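2-aminomuconate 6-semialdehyde dehydrogenase (Burkholderia cenocepacia, PDB 4U3W) probably catalyses the oxidation of the aldehyde group of 2-aminomuconate 6-semialdehyde to the carboxylate. Local coordinates at residues A[305-310]-A[435-440]; A[459-462]-A[467-470]. One frame throughout, in Å; residues are numbered along the deposited sequence.

Contact 1. Residues A[305-310]-A[435-440]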
ATOM      1  N   VAL A 305      -7.528  31.936  -9.706  1.00 33.60           N
ATOM      2  CA  VAL A 305      -7.039  30.611  -9.294  1.00 33.95           C
ATOM      3  C   VAL A 305      -7.711  29.649 -10.218  1.00 33.16           C
ATOM      4  O   VAL A 305      -8.882  29.861 -10.540  1.00 36.73           O
ATOM      5  CB  VAL A 305      -7.361  30.301  -7.858  1.00 36.69           C
ATOM      6  CG1 VAL A 305      -6.626  29.016  -7.438  1.00 39.25           C
ATOM      7  CG2 VAL A 305      -6.919  31.442  -6.981  1.00 36.63           C
ATOM      8  N   CYS A 306      -7.015  28.609 -10.669  1.00 30.39           N
ATOM      9  CA  CYS A 306      -7.640  27.672 -11.614  1.00 31.13           C
ATOM     10  C   CYS A 306      -8.864  27.007 -10.990  1.00 29.23           C
ATOM     11  O   CYS A 306      -9.779  26.542 -11.689  1.00 28.90           O
ATOM     12  CB  CYS A 306      -6.630  26.601 -12.073  1.00 31.92           C
ATOM     13  SG  CYS A 306      -5.967  25.522 -10.773  1.00 42.91           S
ATOM     14  N   LEU A 307      -8.841  26.967  -9.661  1.00 26.26           N
ATOM     15  CA  LEU A 307      -9.867  26.295  -8.856  1.00 29.65           C
ATOM     16  C   LEU A 307     -11.102  27.147  -8.519  1.00 29.69           C
ATOM     17  O   LEU A 307     -12.064  26.650  -7.857  1.00 28.40           O
ATOM     18  CB  LEU A 307      -9.233  25.823  -7.571  1.00 25.40           C
ATOM     19  CG  LEU A 307      -8.030  24.867  -7.704  1.00 30.31           C
ATOM     20  CD1 LEU A 307      -7.305  24.761  -6.372  1.00 32.77           C
ATOM     21  CD2 LEU A 307      -8.502  23.480  -8.214  1.00 31.94           C
ATOM     22  N   CYS A 308     -11.086  28.410  -8.931  1.00 29.79           N
ATOM     23  CA  CYS A 308     -12.212  29.302  -8.560  1.00 29.53           C
ATOM     24  C   CYS A 308     -13.527  28.863  -9.154  1.00 30.50           C
ATOM     25  O   CYS A 308     -13.568  28.214 -10.196  1.00 28.78           O
ATOM     26  CB  CYS A 308     -11.941  30.776  -8.965  1.00 31.03           C
ATOM     27  SG  CYS A 308     -10.823  31.549  -7.778  1.00 32.96           S
ATOM     28  N   SER A 309     -14.612  29.189  -8.442  1.00 28.68           N
ATOM     29  CA  SER A 309     -15.941  28.857  -8.877  1.00 29.26           C
ATOM     30  C   SER A 309     -16.498  30.002  -9.724  1.00 34.40           C
ATOM     31  O   SER A 309     -16.905  31.024  -9.177  1.00 36.44           O
ATOM     32  CB  SER A 309     -16.871  28.600  -7.659  1.00 28.12           C
ATOM     33  OG  SER A 309     -16.950  29.777  -6.854  1.00 29.21           O
ATOM     34  N   GLU A 310     -16.564  29.822 -11.047  1.00 33.12           N
ATOM     35  CA  GLU A 310     -17.167  30.833 -11.896  1.00 31.97           C
ATOM     36  C   GLU A 310     -18.621  30.499 -12.226  1.00 33.30           C
ATOM     37  O   GLU A 310     -19.320  31.366 -12.732  1.00 33.02           O
ATOM     38  CB  GLU A 310     -16.326  31.026 -13.200  1.00 30.17           C
ATOM     39  CG  GLU A 310     -14.982  31.671 -12.850  1.00 30.31           C
ATOM     40  CD  GLU A 310     -14.135  32.105 -14.098  1.00 31.86           C
ATOM     41  OE1 GLU A 310     -14.520  31.789 -15.249  1.00 34.25           O
ATOM     42  OE2 GLU A 310     -13.107  32.777 -13.895  1.00 32.05           O
ATOM     43  N   GLY A 435     -12.989  19.723 -16.322  1.00 33.91           N
ATOM     44  CA  GLY A 435     -13.347  18.865 -15.202  1.00 35.15           C
ATOM     45  C   GLY A 435     -12.243  18.950 -14.162  1.00 35.14           C
ATOM     46  O   GLY A 435     -11.610  17.904 -13.814  1.00 33.26           O
ATOM     47  N   LEU A 436     -11.991  20.175 -13.683  1.00 33.49           N
ATOM     48  CA  LEU A 436     -10.934  20.391 -12.696  1.00 31.19           C
ATOM     49  C   LEU A 436     -11.448  20.161 -11.284  1.00 30.64           C
ATOM     50  O   LEU A 436     -11.019  19.191 -10.628  1.00 31.22           O
ATOM     51  CB  LEU A 436     -10.370  21.791 -12.768  1.00 31.74           C
ATOM     52  CG  LEU A 436      -9.176  22.123 -11.853  1.00 31.42           C
ATOM     53  CD1 LEU A 436      -8.017  21.040 -11.896  1.00 45.86           C
ATOM     54  CD2 LEU A 436      -8.599  23.489 -12.297  1.00 30.72           C
ATOM     55  N   ALA A 437     -12.339  21.025 -10.792  1.00 29.03           N
ATOM     56  CA  ALA A 437     -12.779  20.871  -9.388  1.00 28.48           C
ATOM     57  C   ALA A 437     -14.249  21.280  -9.180  1.00 28.95           C
ATOM     58  O   ALA A 437     -14.851  21.889 -10.045  1.00 27.87           O
ATOM     59  CB  ALA A 437     -11.885  21.688  -8.460  1.00 28.02           C
ATOM     60  N   ALA A 438     -14.823  20.924  -8.016  1.00 27.51           N
ATOM     61  CA  ALA A 438     -16.164  21.372  -7.688  1.00 26.64           C
ATOM     62  C   ALA A 438     -16.316  21.467  -6.162  1.00 27.18           C
ATOM     63  O   ALA A 438     -15.581  20.806  -5.419  1.00 22.54           O
ATOM     64  CB  ALA A 438     -17.181  20.415  -8.257  1.00 27.19           C
ATOM     65  N   SER A 439     -17.235  22.288  -5.684  1.00 27.20           N
ATOM     66  CA  SER A 439     -17.556  22.240  -4.244  1.00 28.33           C
ATOM     67  C   SER A 439     -19.067  22.176  -4.058  1.00 28.27           C
ATOM     68  O   SER A 439     -19.816  22.760  -4.824  1.00 28.31           O
ATOM     69  CB  SER A 439     -16.948  23.439  -3.494  1.00 28.74           C
ATOM     70  OG  SER A 439     -17.520  24.606  -4.013  1.00 32.49           O
ATOM     71  N   ILE A 440     -19.486  21.405  -3.044  1.00 29.90           N
ATOM     72  CA  ILE A 440     -20.877  21.089  -2.735  1.00 29.45           C
ATOM     73  C   ILE A 440     -21.113  21.492  -1.298  1.00 29.70           C
ATOM     74  O   ILE A 440     -20.304  21.101  -0.436  1.00 28.50           O
ATOM     75  CB  ILE A 440     -21.144  19.537  -2.830  1.00 34.55           C
ATOM     76  CG1 ILE A 440     -20.643  18.977  -4.171  1.00 35.34           C
ATOM     77  CG2 ILE A 440     -22.600  19.164  -2.529  1.00 39.14           C
ATOM     78  CD1 ILE A 440     -21.407  19.442  -5.302  1.00 35.72           C
TER
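C306 and L307 meet L436 and A437 at the N-terminal ends of strands 309-315 and 437-441 in a mixed beta sheet of the aldehyde dehydrogenase fold, a worked example of apolar side chains joining two strands that are not adjacent. Strand 277-281 runs between 309-315 and 437-441, and the contact is made where those two outer strands begin. L307 supplies the wedge. One branch methyl, CD2, fits against two partners, lying 3.8 Å from A437 CB and 3.9 Å from L436 CG, and the two leucine side chains cross at about a right angle. L436 answers with its own CD2, which lies 3.7 Å from C306 SG and packs tightly at 3.3 Å from C306 O. The thiol reaches that methyl because SG is held between the backbone N and the carbonyl carbon of C306 (chi1 62°), while L436 CG is anti to its own N (chi1 -176°), which carries the branch across to C306.

The next shell is polar. A type I turn from V305 to C308, closed by C308 N to V305 O at 3.1 Å, presents C306 and L307 at its corner. N277 then ties the two segments together: its ND2 donates to C306 O and C308 O while its OD1 accepts from A437 N, three bonds that should fix the rotation of the amide. Further out, F466 and W461 pack on L307, and S309 OG is hydrogen-bonded to the hydroxyls of S297 and S298. E310 OE1 forms a salt bridge with K276 NZ.

Contact 2. Residues A[459-462]-A[467-470]; sequences IVWV and VRDL
The indole of W461 points its N-H edge at the backbone of V467, a short-range closure in the aldehyde dehydrogenase fold between the outermost strand of a sheet within the chain and the loop that follows it. That strand, 459-462, pairs in parallel with a strand of a second subunit, so the sheet continues across the interface. The W461 side chain leaves the strand toward 467-470, and with CG anti to the carbonyl carbon (chi1 -72°) the N-H edge faces V467.

Edge and face of the indole are used differently. At the edge, NE1 donates to V467 O at 3.0 Å with a fairly straight N-H...O angle of 158°; the oxygen lies close to the ring plane, whereas the donor is tilted somewhat out of the carbonyl plane. On one face, I459 CG2 sits 3.7 Å above the plane, over its centre. The V467 backbone N lies off the plane on the opposite side from that methyl, 3.6 Å from W461 CE2. It is also 3.3 Å from NE1, but the two are both donors and do not bond. V467 CB makes an apolar contact with W461 CD1 at 4.2 Å.

Beyond this pair, the W461 ring meets that of W465 with planes at about 65°, and W461 also packs on C501 of the second subunit. D469 OD2 forms a salt bridge with R471 NH2 and a hydrogen bond with T146 OG1 of the second subunit. At the benzene end of the indole, R468 CD makes a looser approach, 4.5 Å from W461 CZ2.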
ATOM      1  N   ILE A 459     -11.135  16.868  -8.290  1.00 31.13           N
ATOM      2  CA  ILE A 459     -11.309  17.126  -6.862  1.00 31.75           C
ATOM      3  C   ILE A 459     -12.748  17.511  -6.570  1.00 28.07           C
ATOM      4  O   ILE A 459     -13.326  18.280  -7.337  1.00 25.93           O
ATOM      5  CB  ILE A 459     -10.404  18.266  -6.353  1.00 32.95           C
ATOM      6  CG1 ILE A 459      -8.932  17.952  -6.642  1.00 32.09           C
ATOM      7  CG2 ILE A 459     -10.536  18.373  -4.803  1.00 25.65           C
ATOM      8  CD1 ILE A 459      -8.383  18.794  -7.827  1.00 47.00           C
ATOM      9  N   VAL A 460     -13.328  17.026  -5.468  1.00 26.23           N
ATOM     10  CA  VAL A 460     -14.656  17.550  -5.040  1.00 27.47           C
ATOM     11  C   VAL A 460     -14.564  17.887  -3.549  1.00 26.19           C
ATOM     12  O   VAL A 460     -14.195  16.980  -2.776  1.00 25.71           O
ATOM     13  CB  VAL A 460     -15.818  16.531  -5.234  1.00 27.06           C
ATOM     14  CG1 VAL A 460     -17.184  17.139  -4.684  1.00 24.79           C
ATOM     15  CG2 VAL A 460     -15.949  16.044  -6.730  1.00 24.63           C
ATOM     16  N   TRP A 461     -14.815  19.161  -3.178  1.00 23.73           N
ATOM     17  CA  TRP A 461     -14.897  19.551  -1.765  1.00 25.22           C
ATOM     18  C   TRP A 461     -16.367  19.564  -1.268  1.00 27.44           C
ATOM     19  O   TRP A 461     -17.246  19.955  -2.012  1.00 29.12           O
ATOM     20  CB  TRP A 461     -14.284  20.939  -1.518  1.00 27.37           C
ATOM     21  CG  TRP A 461     -12.796  20.955  -1.611  1.00 31.86           C
ATOM     22  CD1 TRP A 461     -11.879  20.451  -0.688  1.00 33.05           C
ATOM     23  CD2 TRP A 461     -12.025  21.497  -2.684  1.00 33.30           C
ATOM     24  NE1 TRP A 461     -10.597  20.657  -1.141  1.00 33.80           N
ATOM     25  CE2 TRP A 461     -10.653  21.284  -2.363  1.00 36.22           C
ATOM     26  CE3 TRP A 461     -12.358  22.118  -3.882  1.00 35.29           C
ATOM     27  CZ2 TRP A 461      -9.616  21.681  -3.215  1.00 36.14           C
ATOM     28  CZ3 TRP A 461     -11.302  22.543  -4.738  1.00 35.50           C
ATOM     29  CH2 TRP A 461      -9.966  22.311  -4.391  1.00 35.60           C
ATOM     30  N   VAL A 462     -16.597  19.104  -0.018  1.00 25.71           N
ATOM     31  CA  VAL A 462     -17.926  19.147   0.578  1.00 25.24           C
ATOM     32  C   VAL A 462     -17.833  20.058   1.813  1.00 22.36           C
ATOM     33  O   VAL A 462     -17.063  19.741   2.778  1.00 26.05           O
ATOM     34  CB  VAL A 462     -18.441  17.709   0.967  1.00 27.10           C
ATOM     35  CG1 VAL A 462     -19.905  17.792   1.479  1.00 26.54           C
ATOM     36  CG2 VAL A 462     -18.386  16.804  -0.266  1.00 28.73           C
ATOM     37  N   VAL A 467      -8.822  23.186   0.017  1.00 37.92           N
ATOM     38  CA  VAL A 467      -8.123  22.497   1.112  1.00 37.61           C
ATOM     39  C   VAL A 467      -7.251  21.433   0.499  1.00 40.84           C
ATOM     40  O   VAL A 467      -7.748  20.451  -0.073  1.00 43.99           O
ATOM     41  CB  VAL A 467      -9.101  21.873   2.111  1.00 37.77           C
ATOM     42  CG1 VAL A 467      -8.342  20.964   3.110  1.00 38.78           C
ATOM     43  CG2 VAL A 467      -9.833  23.005   2.807  1.00 36.32           C
ATOM     44  N   ARG A 468      -5.950  21.637   0.615  1.00 39.68           N
ATOM     45  CA  ARG A 468      -5.002  20.834  -0.123  1.00 43.62           C
ATOM     46  C   ARG A 468      -4.100  20.009   0.784  1.00 46.17           C
ATOM     47  O   ARG A 468      -3.088  20.510   1.290  1.00 48.79           O
ATOM     48  CB  ARG A 468      -4.166  21.747  -1.015  1.00 46.22           C
ATOM     49  CG  ARG A 468      -4.996  22.432  -2.099  1.00 49.15           C
ATOM     50  CD  ARG A 468      -5.133  21.526  -3.341  1.00 50.52           C
ATOM     51  NE  ARG A 468      -3.820  21.161  -3.888  1.00 51.20           N
ATOM     52  CZ  ARG A 468      -3.249  19.966  -3.720  1.00 50.51           C
ATOM     53  NH1 ARG A 468      -3.881  19.007  -3.042  1.00 49.86           N
ATOM     54  NH2 ARG A 468      -2.052  19.722  -4.241  1.00 48.58           N
ATOM     55  N   ASP A 469      -4.467  18.741   0.972  1.00 43.63           N
ATOM     56  CA  ASP A 469      -3.585  17.786   1.623  1.00 40.42           C
ATOM     57  C   ASP A 469      -2.608  17.310   0.571  1.00 39.00           C
ATOM     58  O   ASP A 469      -3.023  16.673  -0.406  1.00 37.40           O
ATOM     59  CB  ASP A 469      -4.383  16.605   2.220  1.00 40.88           C
ATOM     60  CG  ASP A 469      -3.532  15.730   3.142  1.00 40.14           C
ATOM     61  OD1 ASP A 469      -2.425  15.320   2.711  1.00 37.29           O
ATOM     62  OD2 ASP A 469      -3.972  15.443   4.293  1.00 38.96           O
ATOM     63  N   LEU A 470      -1.317  17.617   0.756  1.00 39.43           N
ATOM     64  CA  LEU A 470      -0.323  17.381  -0.297  1.00 40.15           C
ATOM     65  C   LEU A 470      -0.022  15.878  -0.560  1.00 43.52           C
ATOM     66  O   LEU A 470       0.800  15.558  -1.456  1.00 37.17           O
ATOM     67  CB  LEU A 470       0.996  18.123   0.013  1.00 43.50           C
ATOM     68  CG  LEU A 470       0.920  19.652   0.172  1.00 46.32           C
ATOM     69  CD1 LEU A 470       2.317  20.220   0.321  1.00 48.00           C
ATOM     70  CD2 LEU A 470       0.184  20.275  -1.016  1.00 45.53           C
TER

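How the contacts relate
Followed from the N terminus, the chain first makes the turn 305-308 and enters strand 309-315, then runs through helices, strands and loops before 435-440 returns, 124 residues after 305-310, to close contact 1. Contact 2 opens afterwards, at 459-462, and closes after only four intervening residues at 467-470, so the two are in series, neither nested nor crossed. They nonetheless meet, their centres about 11 Å apart: strands 437-441 and 459-462 are parallel neighbours, with probable hydrogen bonds from I440 N to W461 O and from W461 N to A438 O. W465, in the short connection inside contact 2, donates through NE1 to L307 O of contact 1.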